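Long-range contact in Non-reducing end alpha-L-arabinofuranosidase BoGH43B (Bacteroides ovatus, PDB 5JOZ), which removes terminal non-reducing alpha-L-arabinofuranose residues from the branches of xyloglucan, turning its S units into X units during xyloglucan breakdown: residues Q365-I379 / T493-D507. Numbering follows the deposited sequence.
Sequences QAAFNLTASAKVNFI and TNPADFDWFDFRCLD. With CA (calcium ion), chain C.
V376 lays CG2 over the centre of the F498 ring, 3.7 Å from its centroid, on the packed face of an antiparallel pair formed by strands 370-377 and 496-505. A374, small enough to sit between rings, meets F498 at its edge and brings CB to 3.8 Å from CD2 of F501; farther along, L370 CD2 reaches CZ of F503. These apolar groups suit a buried face that L345 and W323 help to cover. The other face is mixed: K375, W500 and R504 are at least partly exposed, whereas S373 and D497 are buried. K375 faces two residues. It sets CB over the five-membered ring of W500, while its O accepts D499 N; with CG anti to its backbone N (chi1 -171°), its extended chain runs beside D499, placing NZ 3.3 Å from OD2 in a salt bridge to the anti lone pair. D499 spends OD1 and its backbone O on calcium, each at 2.4 Å; D313, G341 and two waters complete the site. Past the strand, D507 receives F368 N on OD2 at 3.1 Å and N369 N on OD1 at 2.9 Å, each syn but a little over 20° out of the carboxylate plane. With alanine at D507, both amides would probably lose these acceptors, freeing the turn before strand 370-377 to move. The pair belongs to one of two antiparallel sheets in this GH43 enzyme's C-terminal concanavalin A-like beta-sandwich.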
ATOM      1  N   GLN A 365       2.268   7.419  -5.245  1.00 22.14           N
ATOM      2  CA  GLN A 365       1.952   7.911  -6.588  1.00 23.28           C
ATOM      3  C   GLN A 365       0.693   7.196  -7.100  1.00 22.44           C
ATOM      4  O   GLN A 365       0.741   6.054  -7.546  1.00 28.33           O
ATOM      5  CB  GLN A 365       3.114   7.732  -7.550  1.00 23.68           C
ATOM      6  CG  GLN A 365       2.914   8.535  -8.832  1.00 27.20           C
ATOM      7  CD  GLN A 365       3.957   8.246  -9.877  1.00 27.36           C
ATOM      8  OE1 GLN A 365       5.075   7.863  -9.550  1.00 27.90           O
ATOM      9  NE2 GLN A 365       3.600   8.436 -11.150  1.00 29.05           N
ATOM     10  N   ALA A 366      -0.427   7.896  -7.014  1.00 23.14           N
ATOM     11  CA  ALA A 366      -1.748   7.361  -7.296  1.00 23.80           C
ATOM     12  C   ALA A 366      -2.194   7.540  -8.753  1.00 24.85           C
ATOM     13  O   ALA A 366      -3.337   7.194  -9.088  1.00 25.98           O
ATOM     14  CB  ALA A 366      -2.756   8.029  -6.363  1.00 25.85           C
ATOM     15  N   ALA A 367      -1.330   8.098  -9.603  1.00 23.76           N
ATOM     16  CA  ALA A 367      -1.636   8.244 -11.027  1.00 26.40           C
ATOM     17  C   ALA A 367      -0.377   8.212 -11.891  1.00 26.54           C
ATOM     18  O   ALA A 367       0.706   8.615 -11.466  1.00 24.84           O
ATOM     19  CB  ALA A 367      -2.411   9.532 -11.262  1.00 27.44           C
ATOM     20  N   PHE A 368      -0.522   7.697 -13.103  1.00 25.67           N
ATOM     21  CA  PHE A 368       0.556   7.752 -14.069  1.00 27.09           C
ATOM     22  C   PHE A 368       0.921   9.195 -14.360  1.00 27.21           C
ATOM     23  O   PHE A 368       2.086   9.561 -14.274  1.00 25.78           O
ATOM     24  CB  PHE A 368       0.164   7.040 -15.351  1.00 26.64           C
ATOM     25  CG  PHE A 368       0.072   5.558 -15.191  1.00 28.23           C
ATOM     26  CD1 PHE A 368       1.225   4.799 -15.015  1.00 27.69           C
ATOM     27  CD2 PHE A 368      -1.165   4.923 -15.172  1.00 27.20           C
ATOM     28  CE1 PHE A 368       1.142   3.417 -14.859  1.00 30.11           C
ATOM     29  CE2 PHE A 368      -1.252   3.552 -15.014  1.00 26.82           C
ATOM     30  CZ  PHE A 368      -0.099   2.797 -14.862  1.00 27.66           C
ATOM     31  N   ASN A 369      -0.095  10.004 -14.659  1.00 28.04           N
ATOM     32  CA  ASN A 369       0.083  11.390 -15.056  1.00 30.11           C
ATOM     33  C   ASN A 369      -0.188  12.295 -13.865  1.00 27.54           C
ATOM     34  O   ASN A 369      -1.318  12.378 -13.385  1.00 29.24           O
ATOM     35  CB  ASN A 369      -0.854  11.724 -16.221  1.00 31.08           C
ATOM     36  CG  ASN A 369      -0.672  10.779 -17.388  1.00 36.15           C
ATOM     37  OD1 ASN A 369      -1.443   9.834 -17.563  1.00 40.35           O
ATOM     38  ND2 ASN A 369       0.381  10.988 -18.156  1.00 36.92           N
ATOM     39  N   LEU A 370       0.850  12.960 -13.376  1.00 27.23           N
ATOM     40  CA  LEU A 370       0.683  13.880 -12.259  1.00 29.87           C
ATOM     41  C   LEU A 370       1.686  15.009 -12.205  1.00 24.61           C
ATOM     42  O   LEU A 370       2.729  14.989 -12.853  1.00 20.00           O
ATOM     43  CB  LEU A 370       0.660  13.142 -10.910  1.00 33.97           C
ATOM     44  CG  LEU A 370       1.851  12.410 -10.289  1.00 37.70           C
ATOM     45  CD1 LEU A 370       3.096  13.261 -10.110  1.00 44.46           C
ATOM     46  CD2 LEU A 370       1.392  11.854  -8.939  1.00 47.60           C
ATOM     47  N   THR A 371       1.318  15.995 -11.402  1.00 23.09           N
ATOM     48  CA  THR A 371       2.188  17.088 -11.039  1.00 27.98           C
ATOM     49  C   THR A 371       2.240  17.126  -9.525  1.00 26.09           C
ATOM     50  O   THR A 371       1.213  17.095  -8.860  1.00 28.32           O
ATOM     51  CB  THR A 371       1.661  18.429 -11.578  1.00 26.43           C
ATOM     52  OG1 THR A 371       1.700  18.393 -13.006  1.00 31.31           O
ATOM     53  CG2 THR A 371       2.520  19.600 -11.081  1.00 27.14           C
ATOM     54  N   ALA A 372       3.453  17.192  -8.998  1.00 29.26           N
ATOM     55  CA  ALA A 372       3.689  17.304  -7.569  1.00 29.04           C
ATOM     56  C   ALA A 372       4.677  18.426  -7.396  1.00 28.63           C
ATOM     57  O   ALA A 372       5.707  18.428  -8.063  1.00 31.66           O
ATOM     58  CB  ALA A 372       4.281  16.015  -7.040  1.00 29.50           C
ATOM     59  N   SER A 373       4.375  19.379  -6.522  1.00 26.82           N
ATOM     60  CA  SER A 373       5.316  20.462  -6.247  1.00 27.11           C
ATOM     61  C   SER A 373       5.205  20.947  -4.815  1.00 25.87           C
ATOM     62  O   SER A 373       4.182  20.769  -4.172  1.00 24.95           O
ATOM     63  CB  SER A 373       5.099  21.628  -7.208  1.00 25.89           C
ATOM     64  OG  SER A 373       3.773  22.122  -7.120  1.00 28.04           O
ATOM     65  N   ALA A 374       6.271  21.585  -4.352  1.00 24.98           N
ATOM     66  CA  ALA A 374       6.373  22.041  -2.982  1.00 26.39           C
ATOM     67  C   ALA A 374       7.213  23.299  -2.918  1.00 27.07           C
ATOM     68  O   ALA A 374       8.290  23.353  -3.503  1.00 29.53           O
ATOM     69  CB  ALA A 374       7.001  20.954  -2.118  1.00 25.49           C
ATOM     70  N   LYS A 375       6.723  24.289  -2.185  1.00 26.33           N
ATOM     71  CA  LYS A 375       7.489  25.486  -1.875  1.00 29.93           C
ATOM     72  C   LYS A 375       8.264  25.196  -0.587  1.00 28.09           C
ATOM     73  O   LYS A 375       7.661  24.851   0.435  1.00 26.98           O
ATOM     74  CB  LYS A 375       6.539  26.670  -1.685  1.00 30.31           C
ATOM     75  CG  LYS A 375       7.172  28.051  -1.555  1.00 36.31           C
ATOM     76  CD  LYS A 375       6.271  28.963  -0.724  1.00 43.09           C
ATOM     77  CE  LYS A 375       6.400  30.431  -1.080  1.00 54.46           C
ATOM     78  NZ  LYS A 375       5.557  31.265  -0.168  1.00 54.88           N
ATOM     79  N   VAL A 376       9.585  25.354  -0.642  1.00 25.14           N
ATOM     80  CA  VAL A 376      10.468  25.011   0.462  1.00 27.26           C
ATOM     81  C   VAL A 376      11.479  26.130   0.745  1.00 27.80           C
ATOM     82  O   VAL A 376      12.005  26.776  -0.174  1.00 26.05           O
ATOM     83  CB  VAL A 376      11.181  23.658   0.207  1.00 29.28           C
ATOM     84  CG1 VAL A 376      12.014  23.694  -1.063  1.00 32.84           C
ATOM     85  CG2 VAL A 376      12.031  23.232   1.405  1.00 28.93           C
ATOM     86  N   ASN A 377      11.712  26.356   2.029  1.00 24.73           N
ATOM     87  CA  ASN A 377      12.753  27.243   2.512  1.00 27.14           C
ATOM     88  C   ASN A 377      13.851  26.352   3.093  1.00 25.13           C
ATOM     89  O   ASN A 377      13.614  25.640   4.075  1.00 26.00           O
ATOM     90  CB  ASN A 377      12.190  28.201   3.581  1.00 29.22           C
ATOM     91  CG  ASN A 377      13.181  29.298   3.982  1.00 31.70           C
ATOM     92  OD1 ASN A 377      14.004  29.739   3.186  1.00 33.68           O
ATOM     93  ND2 ASN A 377      13.098  29.737   5.223  1.00 32.82           N
ATOM     94  N   PHE A 378      15.037  26.366   2.487  1.00 25.45           N
ATOM     95  CA  PHE A 378      16.154  25.565   2.995  1.00 24.74           C
ATOM     96  C   PHE A 378      17.504  26.176   2.676  1.00 22.23           C
ATOM     97  O   PHE A 378      17.882  26.271   1.511  1.00 19.41           O
ATOM     98  CB  PHE A 378      16.106  24.119   2.464  1.00 24.27           C
ATOM     99  CG  PHE A 378      17.216  23.250   3.001  1.00 24.22           C
ATOM    100  CD1 PHE A 378      17.354  23.046   4.372  1.00 24.89           C
ATOM    101  CD2 PHE A 378      18.143  22.654   2.146  1.00 24.03           C
ATOM    102  CE1 PHE A 378      18.390  22.261   4.878  1.00 25.66           C
ATOM    103  CE2 PHE A 378      19.177  21.868   2.647  1.00 21.60           C
ATOM    104  CZ  PHE A 378      19.296  21.668   4.008  1.00 22.60           C
ATOM    105  N   ILE A 379      18.230  26.566   3.725  1.00 25.97           N
ATOM    106  CA  ILE A 379      19.586  27.091   3.596  1.00 29.68           C
ATOM    107  C   ILE A 379      20.566  26.011   4.051  1.00 31.52           C
ATOM    108  O   ILE A 379      20.665  25.743   5.250  1.00 33.55           O
ATOM    109  CB  ILE A 379      19.793  28.365   4.456  1.00 30.61           C
ATOM    110  CG1 ILE A 379      18.758  29.441   4.103  1.00 32.79           C
ATOM    111  CG2 ILE A 379      21.221  28.891   4.302  1.00 30.85           C
ATOM    112  CD1 ILE A 379      18.775  29.905   2.653  1.00 35.44           C
ATOM    113  N   THR A 493      22.140  21.567   9.686  1.00 38.45           N
ATOM    114  CA  THR A 493      22.271  22.720  10.583  1.00 40.70           C
ATOM    115  C   THR A 493      20.920  23.413  10.733  1.00 37.04           C
ATOM    116  O   THR A 493      20.483  23.701  11.846  1.00 35.40           O
ATOM    117  CB  THR A 493      23.308  23.735  10.055  1.00 43.12           C
ATOM    118  OG1 THR A 493      22.986  24.076   8.701  1.00 56.07           O
ATOM    119  CG2 THR A 493      24.727  23.158  10.104  1.00 40.96           C
ATOM    120  N   ASN A 494      20.260  23.645   9.599  1.00 34.32           N
ATOM    121  CA  ASN A 494      18.970  24.324   9.552  1.00 29.88           C
ATOM    122  C   ASN A 494      17.822  23.389   9.168  1.00 26.90           C
ATOM    123  O   ASN A 494      18.012  22.408   8.454  1.00 23.69           O
ATOM    124  CB  ASN A 494      19.009  25.446   8.512  1.00 30.83           C
ATOM    125  CG  ASN A 494      20.069  26.488   8.802  1.00 29.06           C
ATOM    126  OD1 ASN A 494      20.211  26.956   9.937  1.00 28.64           O
ATOM    127  ND2 ASN A 494      20.808  26.876   7.769  1.00 30.52           N
ATOM    128  N   PRO A 495      16.611  23.727   9.604  1.00 27.68           N
ATOM    129  CA  PRO A 495      15.445  22.996   9.144  1.00 28.87           C
ATOM    130  C   PRO A 495      15.083  23.321   7.689  1.00 30.42           C
ATOM    131  O   PRO A 495      15.450  24.382   7.183  1.00 30.04           O
ATOM    132  CB  PRO A 495      14.334  23.484  10.081  1.00 29.97           C
ATOM    133  CG  PRO A 495      14.771  24.827  10.534  1.00 31.82           C
ATOM    134  CD  PRO A 495      16.266  24.763  10.597  1.00 31.49           C
ATOM    135  N   ALA A 496      14.381  22.396   7.038  1.00 28.82           N
ATOM    136  CA  ALA A 496      13.769  22.640   5.737  1.00 29.63           C
ATOM    137  C   ALA A 496      12.270  22.837   5.967  1.00 28.93           C
ATOM    138  O   ALA A 496      11.606  21.933   6.456  1.00 31.86           O
ATOM    139  CB  ALA A 496      14.023  21.474   4.808  1.00 27.73           C
ATOM    140  N   ASP A 497      11.759  24.020   5.637  1.00 24.14           N
ATOM    141  CA  ASP A 497      10.370  24.383   5.889  1.00 26.67           C
ATOM    142  C   ASP A 497       9.577  24.333   4.595  1.00 27.86           C
ATOM    143  O   ASP A 497       9.867  25.066   3.652  1.00 28.11           O
ATOM    144  CB  ASP A 497      10.286  25.793   6.475  1.00 28.90           C
ATOM    145  CG  ASP A 497      10.836  25.877   7.900  1.00 30.99           C
ATOM    146  OD1 ASP A 497      11.057  24.838   8.558  1.00 37.49           O
ATOM    147  OD2 ASP A 497      11.031  26.999   8.389  1.00 35.05           O
ATOM    148  N   PHE A 498       8.581  23.456   4.560  1.00 28.77           N
ATOM    149  CA  PHE A 498       7.710  23.296   3.401  1.00 27.01           C
ATOM    150  C   PHE A 498       6.414  24.029   3.680  1.00 26.59           C
ATOM    151  O   PHE A 498       5.634  23.604   4.524  1.00 29.29           O
ATOM    152  CB  PHE A 498       7.441  21.813   3.142  1.00 25.33           C
ATOM    153  CG  PHE A 498       8.665  21.053   2.730  1.00 24.31           C
ATOM    154  CD1 PHE A 498       9.576  20.620   3.676  1.00 24.61           C
ATOM    155  CD2 PHE A 498       8.929  20.812   1.398  1.00 23.98           C
ATOM    156  CE1 PHE A 498      10.713  19.935   3.298  1.00 30.73           C
ATOM    157  CE2 PHE A 498      10.068  20.120   1.009  1.00 24.58           C
ATOM    158  CZ  PHE A 498      10.956  19.675   1.955  1.00 26.92           C
ATOM    159  N   ASP A 499       6.203  25.131   2.974  1.00 28.58           N
ATOM    160  CA  ASP A 499       5.019  25.963   3.146  1.00 30.80           C
ATOM    161  C   ASP A 499       3.778  25.236   2.613  1.00 30.59           C
ATOM    162  O   ASP A 499       2.714  25.269   3.232  1.00 28.34           O
ATOM    163  CB  ASP A 499       5.211  27.295   2.409  1.00 33.53           C
ATOM    164  CG  ASP A 499       4.204  28.354   2.817  1.00 35.35           C
ATOM    165  OD1 ASP A 499       3.364  28.109   3.713  1.00 40.05           O
ATOM    166  OD2 ASP A 499       4.259  29.453   2.230  1.00 37.94           O
ATOM    167  N   TRP A 500       3.910  24.593   1.464  1.00 30.81           N
ATOM    168  CA  TRP A 500       2.821  23.794   0.928  1.00 27.99           C
ATOM    169  C   TRP A 500       3.330  22.693   0.017  1.00 25.53           C
ATOM    170  O   TRP A 500       4.514  22.658  -0.307  1.00 29.58           O
ATOM    171  CB  TRP A 500       1.793  24.679   0.214  1.00 28.64           C
ATOM    172  CG  TRP A 500       2.344  25.697  -0.760  1.00 27.61           C
ATOM    173  CD1 TRP A 500       2.485  27.037  -0.544  1.00 26.71           C
ATOM    174  CD2 TRP A 500       2.785  25.459  -2.100  1.00 25.06           C
ATOM    175  NE1 TRP A 500       2.994  27.647  -1.657  1.00 26.71           N
ATOM    176  CE2 TRP A 500       3.177  26.706  -2.634  1.00 27.19           C
ATOM    177  CE3 TRP A 500       2.866  24.320  -2.911  1.00 25.92           C
ATOM    178  CZ2 TRP A 500       3.663  26.844  -3.944  1.00 27.05           C
ATOM    179  CZ3 TRP A 500       3.361  24.453  -4.210  1.00 26.90           C
ATOM    180  CH2 TRP A 500       3.764  25.707  -4.707  1.00 25.46           C
ATOM    181  N   PHE A 501       2.419  21.793  -0.353  1.00 23.14           N
ATOM    182  CA  PHE A 501       2.695  20.645  -1.215  1.00 22.98           C
ATOM    183  C   PHE A 501       1.443  20.381  -2.053  1.00 22.77           C
ATOM    184  O   PHE A 501       0.388  20.067  -1.492  1.00 20.46           O
ATOM    185  CB  PHE A 501       3.031  19.412  -0.367  1.00 21.53           C
ATOM    186  CG  PHE A 501       3.577  18.248  -1.153  1.00 22.41           C
ATOM    187  CD1 PHE A 501       2.739  17.444  -1.934  1.00 22.19           C
ATOM    188  CD2 PHE A 501       4.933  17.926  -1.090  1.00 21.64           C
ATOM    189  CE1 PHE A 501       3.246  16.369  -2.646  1.00 21.61           C
ATOM    190  CE2 PHE A 501       5.444  16.851  -1.801  1.00 20.81           C
ATOM    191  CZ  PHE A 501       4.606  16.072  -2.582  1.00 21.15           C
ATOM    192  N   ASP A 502       1.575  20.544  -3.375  1.00 23.95           N
ATOM    193  CA  ASP A 502       0.530  20.271  -4.354  1.00 22.09           C
ATOM    194  C   ASP A 502       0.687  18.871  -4.901  1.00 24.71           C
ATOM    195  O   ASP A 502       1.786  18.451  -5.231  1.00 25.95           O
ATOM    196  CB  ASP A 502       0.619  21.225  -5.549  1.00 23.46           C
ATOM    197  CG  ASP A 502       0.151  22.635  -5.232  1.00 26.59           C
ATOM    198  OD1 ASP A 502      -0.290  22.938  -4.092  1.00 27.85           O
ATOM    199  OD2 ASP A 502       0.229  23.459  -6.160  1.00 33.96           O
ATOM    200  N   PHE A 503      -0.425  18.168  -5.035  1.00 28.79           N
ATOM    201  CA  PHE A 503      -0.435  16.834  -5.605  1.00 28.38           C
ATOM    202  C   PHE A 503      -1.650  16.734  -6.531  1.00 29.73           C
ATOM    203  O   PHE A 503      -2.783  16.715  -6.053  1.00 28.71           O
ATOM    204  CB  PHE A 503      -0.511  15.805  -4.472  1.00 27.71           C
ATOM    205  CG  PHE A 503      -0.127  14.414  -4.887  1.00 32.04           C
ATOM    206  CD1 PHE A 503       1.207  14.092  -5.137  1.00 34.92           C
ATOM    207  CD2 PHE A 503      -1.093  13.422  -5.032  1.00 34.29           C
ATOM    208  CE1 PHE A 503       1.575  12.811  -5.521  1.00 33.61           C
ATOM    209  CE2 PHE A 503      -0.731  12.139  -5.415  1.00 36.13           C
ATOM    210  CZ  PHE A 503       0.608  11.835  -5.660  1.00 34.50           C
ATOM    211  N   ARG A 504      -1.420  16.703  -7.844  1.00 30.33           N
ATOM    212  CA  ARG A 504      -2.514  16.689  -8.814  1.00 34.89           C
ATOM    213  C   ARG A 504      -2.449  15.459  -9.704  1.00 32.05           C
ATOM    214  O   ARG A 504      -1.530  15.326 -10.500  1.00 31.36           O
ATOM    215  CB  ARG A 504      -2.474  17.957  -9.660  1.00 38.55           C
ATOM    216  CG  ARG A 504      -3.784  18.236 -10.377  1.00 44.47           C
ATOM    217  CD  ARG A 504      -3.643  19.443 -11.280  1.00 47.00           C
ATOM    218  NE  ARG A 504      -3.101  20.594 -10.554  1.00 48.09           N
ATOM    219  CZ  ARG A 504      -3.813  21.551  -9.953  1.00 49.31           C
ATOM    220  NH1 ARG A 504      -5.150  21.548  -9.979  1.00 42.51           N
ATOM    221  NH2 ARG A 504      -3.170  22.541  -9.322  1.00 46.22           N
ATOM    222  N   CYS A 505      -3.424  14.566  -9.543  1.00 31.47           N
ATOM    223  CA  CYS A 505      -3.581  13.397 -10.399  1.00 33.42           C
ATOM    224  C   CYS A 505      -4.384  13.750 -11.665  1.00 39.60           C
ATOM    225  O   CYS A 505      -5.426  14.427 -11.607  1.00 30.48           O
ATOM    226  CB  CYS A 505      -4.288  12.280  -9.646  1.00 36.94           C
ATOM    227  SG  CYS A 505      -3.468  11.732  -8.136  1.00 36.10           S
ATOM    228  N   LEU A 506      -3.902  13.272 -12.808  1.00 39.86           N
ATOM    229  CA  LEU A 506      -4.460  13.662 -14.101  1.00 45.95           C
ATOM    230  C   LEU A 506      -4.790  12.478 -15.011  1.00 45.92           C
ATOM    231  O   LEU A 506      -4.797  12.637 -16.235  1.00 48.38           O
ATOM    232  CB  LEU A 506      -3.467  14.603 -14.798  1.00 43.61           C
ATOM    233  CG  LEU A 506      -3.192  15.897 -14.026  1.00 43.53           C
ATOM    234  CD1 LEU A 506      -1.873  16.521 -14.460  1.00 42.84           C
ATOM    235  CD2 LEU A 506      -4.366  16.861 -14.175  1.00 43.19           C
ATOM    236  N   ASP A 507      -5.075  11.303 -14.442  1.00 41.79           N
ATOM    237  CA  ASP A 507      -5.310  10.110 -15.286  1.00 41.90           C
ATOM    238  C   ASP A 507      -6.645  10.155 -16.032  1.00 39.43           C
ATOM    239  O   ASP A 507      -6.753   9.525 -17.077  1.00 44.98           O
ATOM    240  CB  ASP A 507      -5.175   8.773 -14.511  1.00 39.59           C
ATOM    241  CG  ASP A 507      -3.718   8.281 -14.391  1.00 37.72           C
ATOM    242  OD1 ASP A 507      -2.796   8.911 -14.962  1.00 31.51           O
ATOM    243  OD2 ASP A 507      -3.499   7.245 -13.712  1.00 38.40           O
TER
HETATM  244 CA    CA C 601       1.420  26.865   4.414  1.00 32.53          CA
HETATM  245  O   HOH W   1      16.492  27.014   6.355  1.00 22.40           O
HETATM  246  O   HOH W   2      21.235  23.322   6.785  1.00 29.66           O
HETATM  247  O   HOH W   3       0.359  27.411   2.332  1.00 37.56           O
HETATM  248  O   HOH W   4      -0.145  28.303   5.579  1.00 34.11           O